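Local coordinates for transcriptional regulator, TetR family (Thermus thermophilus, PDB 3VPR), which represses transcription, probably by binding cis-regulatory DNA through a helix-turn-helix domain, as other TetR-family regulators do, at residues A[7-12]-A[42-47]; A[14-17]-A[23-26]; A[25-30]-A[35-40]. One frame throughout, in Å; residues are numbered along the deposited sequence.

Interaction 1 (A[7-12]-A[42-47])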
loop_
_atom_site.group_PDB
_atom_site.type_symbol
_atom_site.label_atom_id
_atom_site.label_comp_id
_atom_site.label_asym_id
_atom_site.label_seq_id
_atom_site.Cartn_x
_atom_site.Cartn_y
_atom_site.Cartn_z
ATOM N N ARG A 7 -6.979 26.749 -7.596
ATOM C CA ARG A 7 -5.600 26.713 -8.078
ATOM C C ARG A 7 -4.667 26.476 -6.901
ATOM O O ARG A 7 -3.675 25.761 -7.003
ATOM C CB ARG A 7 -5.234 28.032 -8.784
ATOM N N ILE A 8 -4.993 27.083 -5.774
ATOM C CA ILE A 8 -4.177 26.894 -4.596
ATOM C C ILE A 8 -4.178 25.418 -4.199
ATOM O O ILE A 8 -3.120 24.873 -3.864
ATOM C CB ILE A 8 -4.689 27.750 -3.417
ATOM C CG1 ILE A 8 -4.570 29.238 -3.773
ATOM C CG2 ILE A 8 -3.902 27.418 -2.149
ATOM C CD1 ILE A 8 -5.079 30.205 -2.692
ATOM N N LEU A 9 -5.335 24.753 -4.267
ATOM C CA LEU A 9 -5.388 23.344 -3.846
ATOM C C LEU A 9 -4.694 22.391 -4.808
ATOM O O LEU A 9 -3.971 21.502 -4.370
ATOM C CB LEU A 9 -6.828 22.888 -3.612
ATOM C CG LEU A 9 -7.525 23.609 -2.453
ATOM C CD1 LEU A 9 -8.939 23.069 -2.280
ATOM C CD2 LEU A 9 -6.719 23.412 -1.166
ATOM N N GLU A 10 -4.908 22.575 -6.109
ATOM C CA GLU A 10 -4.263 21.721 -7.097
ATOM C C GLU A 10 -2.745 21.936 -7.111
ATOM O O GLU A 10 -1.980 20.986 -7.194
ATOM C CB GLU A 10 -4.829 21.991 -8.497
ATOM C CG GLU A 10 -4.053 21.277 -9.608
ATOM C CD GLU A 10 -4.859 21.097 -10.883
ATOM O OE1 GLU A 10 -5.549 22.052 -11.291
ATOM O OE2 GLU A 10 -4.792 20.002 -11.484
ATOM N N GLU A 11 -2.327 23.188 -7.018
ATOM C CA GLU A 11 -0.907 23.524 -7.016
ATOM C C GLU A 11 -0.218 23.053 -5.755
ATOM O O GLU A 11 0.935 22.630 -5.797
ATOM C CB GLU A 11 -0.701 25.035 -7.166
ATOM C CG GLU A 11 -1.072 25.578 -8.545
ATOM C CD GLU A 11 -0.234 24.968 -9.656
ATOM O OE1 GLU A 11 1.003 25.150 -9.634
ATOM O OE2 GLU A 11 -0.812 24.302 -10.548
ATOM N N ALA A 12 -0.916 23.150 -4.631
ATOM C CA ALA A 12 -0.371 22.701 -3.356
ATOM C C ALA A 12 -0.211 21.189 -3.453
ATOM O O ALA A 12 0.831 20.638 -3.104
ATOM C CB ALA A 12 -1.321 23.046 -2.214
ATOM N N HIS A 42 -5.937 33.494 4.484
ATOM C CA HIS A 42 -7.291 34.024 4.320
ATOM C C HIS A 42 -8.236 33.004 3.693
ATOM O O HIS A 42 -9.413 32.940 4.058
ATOM C CB HIS A 42 -7.285 35.277 3.441
ATOM C CG HIS A 42 -6.690 36.487 4.092
ATOM N ND1 HIS A 42 -6.460 37.658 3.401
ATOM C CD2 HIS A 42 -6.258 36.706 5.359
ATOM C CE1 HIS A 42 -5.910 38.547 4.212
ATOM N NE2 HIS A 42 -5.776 37.995 5.407
ATOM N N HIS A 43 -7.717 32.216 2.749
ATOM C CA HIS A 43 -8.524 31.222 2.051
ATOM C C HIS A 43 -8.643 29.891 2.764
ATOM O O HIS A 43 -9.623 29.181 2.576
ATOM C CB HIS A 43 -7.961 30.946 0.656
ATOM C CG HIS A 43 -8.157 32.065 -0.313
ATOM N ND1 HIS A 43 -7.291 33.133 -0.403
ATOM C CD2 HIS A 43 -9.127 32.286 -1.234
ATOM C CE1 HIS A 43 -7.716 33.961 -1.340
ATOM N NE2 HIS A 43 -8.828 33.471 -1.859
ATOM N N PHE A 44 -7.656 29.566 3.595
ATOM C CA PHE A 44 -7.630 28.281 4.279
ATOM C C PHE A 44 -7.377 28.285 5.787
ATOM O O PHE A 44 -7.595 27.281 6.440
ATOM C CB PHE A 44 -6.593 27.395 3.591
ATOM C CG PHE A 44 -6.961 27.036 2.186
ATOM C CD1 PHE A 44 -7.904 26.045 1.935
ATOM C CD2 PHE A 44 -6.412 27.728 1.114
ATOM C CE1 PHE A 44 -8.298 25.753 0.632
ATOM C CE2 PHE A 44 -6.800 27.446 -0.195
ATOM C CZ PHE A 44 -7.742 26.461 -0.439
ATOM N N GLY A 45 -6.898 29.399 6.326
ATOM C CA GLY A 45 -6.657 29.469 7.753
ATOM C C GLY A 45 -5.397 28.768 8.232
ATOM O O GLY A 45 -4.764 29.232 9.168
ATOM N N SER A 46 -5.030 27.655 7.606
ATOM C CA SER A 46 -3.829 26.932 8.013
ATOM C C SER A 46 -3.385 25.976 6.931
ATOM O O SER A 46 -4.141 25.651 6.010
ATOM C CB SER A 46 -4.091 26.123 9.287
ATOM O OG SER A 46 -5.066 25.116 9.042
ATOM N N LYS A 47 -2.149 25.521 7.069
ATOM C CA LYS A 47 -1.554 24.566 6.144
ATOM C C LYS A 47 -2.303 23.245 6.258
ATOM O O LYS A 47 -2.548 22.556 5.266
ATOM C CB LYS A 47 -0.089 24.346 6.525
ATOM C CG LYS A 47 0.698 23.410 5.623
ATOM C CD LYS A 47 2.069 23.103 6.282
ATOM C CE LYS A 47 2.814 21.985 5.582
ATOM N NZ LYS A 47 4.071 21.637 6.305
#

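Interaction 2 (A[14-17]-A[23-26])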
loop_
_atom_site.group_PDB
_atom_site.type_symbol
_atom_site.label_atom_id
_atom_site.label_comp_id
_atom_site.label_asym_id
_atom_site.label_seq_id
_atom_site.Cartn_x
_atom_site.Cartn_y
_atom_site.Cartn_z
ATOM N N LYS A 14 0.308 19.346 -6.004
ATOM C CA LYS A 14 1.471 19.000 -6.822
ATOM C C LYS A 14 2.770 19.271 -6.070
ATOM O O LYS A 14 3.693 18.465 -6.106
ATOM C CB LYS A 14 1.491 19.797 -8.121
ATOM C CG LYS A 14 0.390 19.453 -9.088
ATOM C CD LYS A 14 0.522 20.305 -10.348
ATOM C CE LYS A 14 -0.649 20.088 -11.292
ATOM N NZ LYS A 14 -0.519 20.923 -12.518
ATOM N N LEU A 15 2.837 20.401 -5.381
ATOM C CA LEU A 15 4.049 20.749 -4.654
ATOM C C LEU A 15 4.319 19.743 -3.539
ATOM O O LEU A 15 5.458 19.336 -3.335
ATOM C CB LEU A 15 3.951 22.172 -4.097
ATOM C CG LEU A 15 5.182 22.611 -3.313
ATOM C CD1 LEU A 15 6.414 22.519 -4.211
ATOM C CD2 LEU A 15 4.995 24.027 -2.808
ATOM N N PHE A 16 3.271 19.332 -2.832
ATOM C CA PHE A 16 3.427 18.358 -1.759
ATOM C C PHE A 16 3.899 17.029 -2.343
ATOM O O PHE A 16 4.673 16.314 -1.718
ATOM C CB PHE A 16 2.112 18.130 -1.012
ATOM C CG PHE A 16 1.645 19.313 -0.209
ATOM C CD1 PHE A 16 2.557 20.192 0.362
ATOM C CD2 PHE A 16 0.282 19.521 0.010
ATOM C CE1 PHE A 16 2.118 21.269 1.142
ATOM C CE2 PHE A 16 -0.167 20.585 0.786
ATOM C CZ PHE A 16 0.751 21.464 1.355
ATOM N N THR A 17 3.417 16.694 -3.535
ATOM C CA THR A 17 3.817 15.458 -4.192
ATOM C C THR A 17 5.298 15.526 -4.597
ATOM O O THR A 17 6.014 14.532 -4.531
ATOM C CB THR A 17 2.954 15.203 -5.454
ATOM O OG1 THR A 17 1.605 14.932 -5.059
ATOM C CG2 THR A 17 3.500 14.016 -6.264
ATOM N N ALA A 23 7.962 18.796 4.414
ATOM C CA ALA A 23 9.054 19.663 3.969
ATOM C C ALA A 23 8.609 20.892 3.188
ATOM O O ALA A 23 9.446 21.649 2.701
ATOM C CB ALA A 23 10.045 18.865 3.139
ATOM N N THR A 24 7.303 21.097 3.056
ATOM C CA THR A 24 6.805 22.264 2.333
ATOM C C THR A 24 6.203 23.269 3.310
ATOM O O THR A 24 5.257 22.957 4.030
ATOM C CB THR A 24 5.748 21.865 1.285
ATOM O OG1 THR A 24 6.328 20.928 0.374
ATOM C CG2 THR A 24 5.277 23.083 0.503
ATOM N N SER A 25 6.759 24.476 3.331
ATOM C CA SER A 25 6.283 25.516 4.236
ATOM C C SER A 25 5.185 26.353 3.609
ATOM O O SER A 25 5.002 26.347 2.394
ATOM C CB SER A 25 7.435 26.445 4.621
ATOM O OG SER A 25 7.746 27.329 3.553
ATOM N N VAL A 26 4.449 27.074 4.443
ATOM C CA VAL A 26 3.397 27.951 3.947
ATOM C C VAL A 26 4.107 28.977 3.059
ATOM O O VAL A 26 3.578 29.405 2.034
ATOM C CB VAL A 26 2.669 28.664 5.121
ATOM C CG1 VAL A 26 1.857 29.854 4.610
ATOM C CG2 VAL A 26 1.740 27.669 5.821
#

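Interaction 3 (A[25-30]-A[35-40])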
loop_
_atom_site.group_PDB
_atom_site.type_symbol
_atom_site.label_atom_id
_atom_site.label_comp_id
_atom_site.label_asym_id
_atom_site.label_seq_id
_atom_site.Cartn_x
_atom_site.Cartn_y
_atom_site.Cartn_z
ATOM N N SER A 25 6.759 24.476 3.331
ATOM C CA SER A 25 6.283 25.516 4.236
ATOM C C SER A 25 5.185 26.353 3.609
ATOM O O SER A 25 5.002 26.347 2.394
ATOM C CB SER A 25 7.435 26.445 4.621
ATOM O OG SER A 25 7.746 27.329 3.553
ATOM N N VAL A 26 4.449 27.074 4.443
ATOM C CA VAL A 26 3.397 27.951 3.947
ATOM C C VAL A 26 4.107 28.977 3.059
ATOM O O VAL A 26 3.578 29.405 2.034
ATOM C CB VAL A 26 2.669 28.664 5.121
ATOM C CG1 VAL A 26 1.857 29.854 4.610
ATOM C CG2 VAL A 26 1.740 27.669 5.821
ATOM N N GLN A 27 5.321 29.342 3.456
ATOM C CA GLN A 27 6.134 30.296 2.706
ATOM C C GLN A 27 6.392 29.756 1.305
ATOM O O GLN A 27 6.274 30.487 0.323
ATOM C CB GLN A 27 7.474 30.533 3.412
ATOM C CG GLN A 27 8.305 31.632 2.791
ATOM C CD GLN A 27 7.596 32.967 2.818
ATOM O OE1 GLN A 27 7.269 33.485 3.884
ATOM N NE2 GLN A 27 7.348 33.532 1.641
ATOM N N ASP A 28 6.745 28.474 1.228
ATOM C CA ASP A 28 7.008 27.812 -0.049
ATOM C C ASP A 28 5.804 27.866 -0.984
ATOM O O ASP A 28 5.948 28.181 -2.168
ATOM C CB ASP A 28 7.387 26.343 0.166
ATOM C CG ASP A 28 8.746 26.180 0.808
ATOM O OD1 ASP A 28 9.621 27.050 0.586
ATOM O OD2 ASP A 28 8.950 25.170 1.517
ATOM N N LEU A 29 4.621 27.545 -0.457
ATOM C CA LEU A 29 3.400 27.560 -1.256
ATOM C C LEU A 29 3.075 28.961 -1.746
ATOM O O LEU A 29 2.700 29.154 -2.902
ATOM C CB LEU A 29 2.204 27.045 -0.438
ATOM C CG LEU A 29 2.079 25.561 -0.078
ATOM C CD1 LEU A 29 0.951 25.378 0.939
ATOM C CD2 LEU A 29 1.806 24.739 -1.335
ATOM N N ALA A 30 3.214 29.940 -0.859
ATOM C CA ALA A 30 2.895 31.317 -1.210
ATOM C C ALA A 30 3.718 31.808 -2.388
ATOM O O ALA A 30 3.182 32.446 -3.295
ATOM C CB ALA A 30 3.106 32.221 -0.018
ATOM N N LEU A 35 1.453 34.303 -4.337
ATOM C CA LEU A 35 0.565 34.977 -3.409
ATOM C C LEU A 35 1.295 35.210 -2.107
ATOM O O LEU A 35 2.299 34.560 -1.822
ATOM C CB LEU A 35 -0.674 34.112 -3.161
ATOM C CG LEU A 35 -1.478 33.760 -4.421
ATOM C CD1 LEU A 35 -2.479 32.640 -4.128
ATOM C CD2 LEU A 35 -2.180 35.012 -4.931
ATOM N N SER A 36 0.805 36.157 -1.322
ATOM C CA SER A 36 1.406 36.418 -0.021
ATOM C C SER A 36 0.882 35.324 0.917
ATOM O O SER A 36 -0.142 34.682 0.634
ATOM C CB SER A 36 0.978 37.791 0.497
ATOM O OG SER A 36 -0.434 37.926 0.473
ATOM N N LYS A 37 1.596 35.103 2.014
ATOM C CA LYS A 37 1.194 34.106 2.994
ATOM C C LYS A 37 -0.175 34.497 3.543
ATOM O O LYS A 37 -0.969 33.639 3.926
ATOM C CB LYS A 37 2.204 34.055 4.138
ATOM C CG LYS A 37 3.600 33.626 3.728
ATOM C CD LYS A 37 4.572 33.824 4.883
ATOM C CE LYS A 37 4.685 35.302 5.261
ATOM N NZ LYS A 37 5.454 35.518 6.524
ATOM N N ALA A 38 -0.443 35.799 3.571
ATOM C CA ALA A 38 -1.710 36.310 4.077
ATOM C C ALA A 38 -2.864 35.812 3.220
ATOM O O ALA A 38 -3.914 35.420 3.737
ATOM C CB ALA A 38 -1.695 37.850 4.102
ATOM N N ALA A 39 -2.664 35.835 1.907
ATOM C CA ALA A 39 -3.689 35.386 0.976
ATOM C C ALA A 39 -4.014 33.907 1.203
ATOM O O ALA A 39 -5.180 33.496 1.114
ATOM C CB ALA A 39 -3.224 35.613 -0.459
ATOM N N LEU A 40 -2.980 33.115 1.490
ATOM C CA LEU A 40 -3.155 31.685 1.739
ATOM C C LEU A 40 -3.930 31.454 3.030
ATOM O O LEU A 40 -4.870 30.661 3.060
ATOM C CB LEU A 40 -1.802 30.972 1.827
ATOM C CG LEU A 40 -1.099 30.711 0.497
ATOM C CD1 LEU A 40 0.172 29.878 0.728
ATOM C CD2 LEU A 40 -2.052 29.969 -0.415
HETATM O O HOH W 1 8.162 33.441 6.177
#

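Interaction 1 (A[7-12]-A[42-47])
The phenyl ring of Phe44 reaches from helix 37-44 to helix 4-19, where Ile8 and Leu9 receive its far half. Its first torsion puts CG beside the backbone N (chi1 -66°); with CB already directed at helix 4-19, the ring's far half comes to the two aliphatic residues. Ile8 divides its work between two branches. With CG1 beside the backbone N (chi1 -63°), CG2 falls anti to that N and touches Phe44 CE2 at 3.5 Å. The other branch, extended through CG1, brings CD1 over one face of the His43 imidazole, offset toward the rim and 4.3 Å from His43 CG. A beta-branched residue thus suits the place, since one side chain must meet two rings. In Leu9, CD1 continues the extended chain, and the other methyl, CD2, meets Phe44, 3.3 Å from CZ and equally near CE1. Leu9 CG follows at 3.5 Å from Phe44 CZ. Leu9 slants across Phe44, whereas Ile8 and Phe44 run past each other in opposite directions.

His43 ND1 is hydrogen-bonded to Ala39 O, one turn back. Arg5 ties this part of the helix down by a hydrogen bond to His43 O and a cation-pi contact with Phe44, while Ile50 and Glu53 of helix 47-70 also touch the ring. Replacing Phe44 by an alanine is likely to open a gap beside Ile8 and Leu9 and leave Arg5 without its aromatic partner. Beyond the ring the chain turns through Gly45, whose positive phi suits glycine, to Ser46, whose OG caps Glu49 N at the start of helix 47-70. Such a small apolar core, closing a first helix over the probable recognition helix, is characteristic of the three-helix DNA-binding domain of TetR regulators.

Interaction 2 (A[14-17]-A[23-26])
Phe16 and Thr24 mark the closest approach of the two backbones, with their CA atoms 6.6 Å apart. Residues 14-17 form part of helix 4-19, whereas 23-26 is irregular chain on its way into helix 26-33. At Thr24 the backbone is extended, and its CB is directed at the helix; Ser25 and Val26 turn their side chains away from it. No hydrogen bond joins the segments, and the contact is carried by three side chains.

Thr24 is the wedge. OG1 sits beside the backbone N (chi1 -58°), which leaves CG2 anti to that N and between Leu15 and Phe16. CG2 lies 3.5 Å from Leu15 CD2, tighter than ordinary van der Waals contact, and 3.7 Å from Phe16 CE1. The Phe16 ring offers its edge to Thr24, with CB near the ring plane and 3.7 Å from CE1; the two side chains cross at about a right angle. Leu15 comes in with CG opposite its backbone N (chi1 180°), a torsion that brings CG to 3.8 Å from Thr24 CG2; the second torsion then turns CD2 to the same methyl. Threonine suits this buried site because its two branches differ: the methyl joins the apolar pair, while OG1 hydrogen-bonds to Gly20 O and so is satisfied within the turn.

Leu29 of helix 26-33 touches Leu15, Phe16 and Thr24 alike, binding the turn to the next helix. Phe16 reaches further: Tyr21 packs edge-to-face with it, Ile54 of helix 47-70 meets it, and so does Thr99 of helix 94-103. The contact therefore closes the connection between the first two helices at a place where the DNA-binding helices adjoin helix 94-103, which belongs to the C-terminal part of this all-helical chain.

Interaction 3 (A[25-30]-A[35-40])
Leu40 points its CD1 methyl into the flank of helix 26-33, across the turn from its own helix 37-44. CG opposite the carbonyl carbon (chi1 -77°) and an extended second torsion send that one methyl to the backbone of Ala30, 3.4 Å from its N and 3.8 Å from its CB. Leu29 lines the same methyl through CB, at 3.7 Å from Leu40 CD1, and Val26 adds CG1 at a looser distance. Leucine thus suits the place by inserting a single methyl among Val26, Leu29 and Ala30, and alanine suits position 30, because the chains come within 4.9 Å there between the CA atoms of Ala30 and Leu35.

At that same point Leu35 N donates to Ala30 O over 2.7 Å, with an N-H...O angle of 158° and the donor tilted slightly from the carbonyl plane. The bond fixes the turn in which helix 26-33 gives way to the next helix. Next along the chain, Lys37 runs past Ala30, its CG lying 4.0 Å from Ala30 CB, and its shaft slants across the bent chain of Gln27. The modelled atoms of that last pair are too close together for their detail to be trusted.

Each helix begins with a serine. Ser25 and Asp28 form a capping box: Asp28 N donates to Ser25 OG, and Ser25 N returns a nearly straight bond to Asp28 OD2 (2.9 Å, 177°), which it meets from above the carboxylate plane. Asp28 OD2 also pairs with Lys19. Ser36 OG makes a weaker cap to Ala39 N. Two short helices packed across a tight turn are the predicted helix-turn-helix of this protein. Its chemistry is layered: apolar Leu40, Leu29 and Ala30 set how the helices sit together, polar atoms fix where they start and turn, and Gln27 and Lys37 stay at the outer margin.

Overall arrangement
All three contacts belong to one N-terminal helical domain, on the same side of the chain's centre. Interaction 1 closes the largest loop, and interactions 2 and 3 are nested inside it, following one another and sharing Ser25 and Val26. Their centres are about 8 Å apart for interactions 1 and 3, and about 11 Å for each other pair. Helix 4-19 serves interactions 1 and 2; helix 37-44 serves 1 and 3. Leu29 links the set, touching Ala12, Leu15, Phe16 and Thr24, while Ile8 meets Leu35 and Leu40. A continuous apolar core thus holds the predicted helix-turn-helix, residues 25-44, against helix 4-19, probably keeping it posed for DNA.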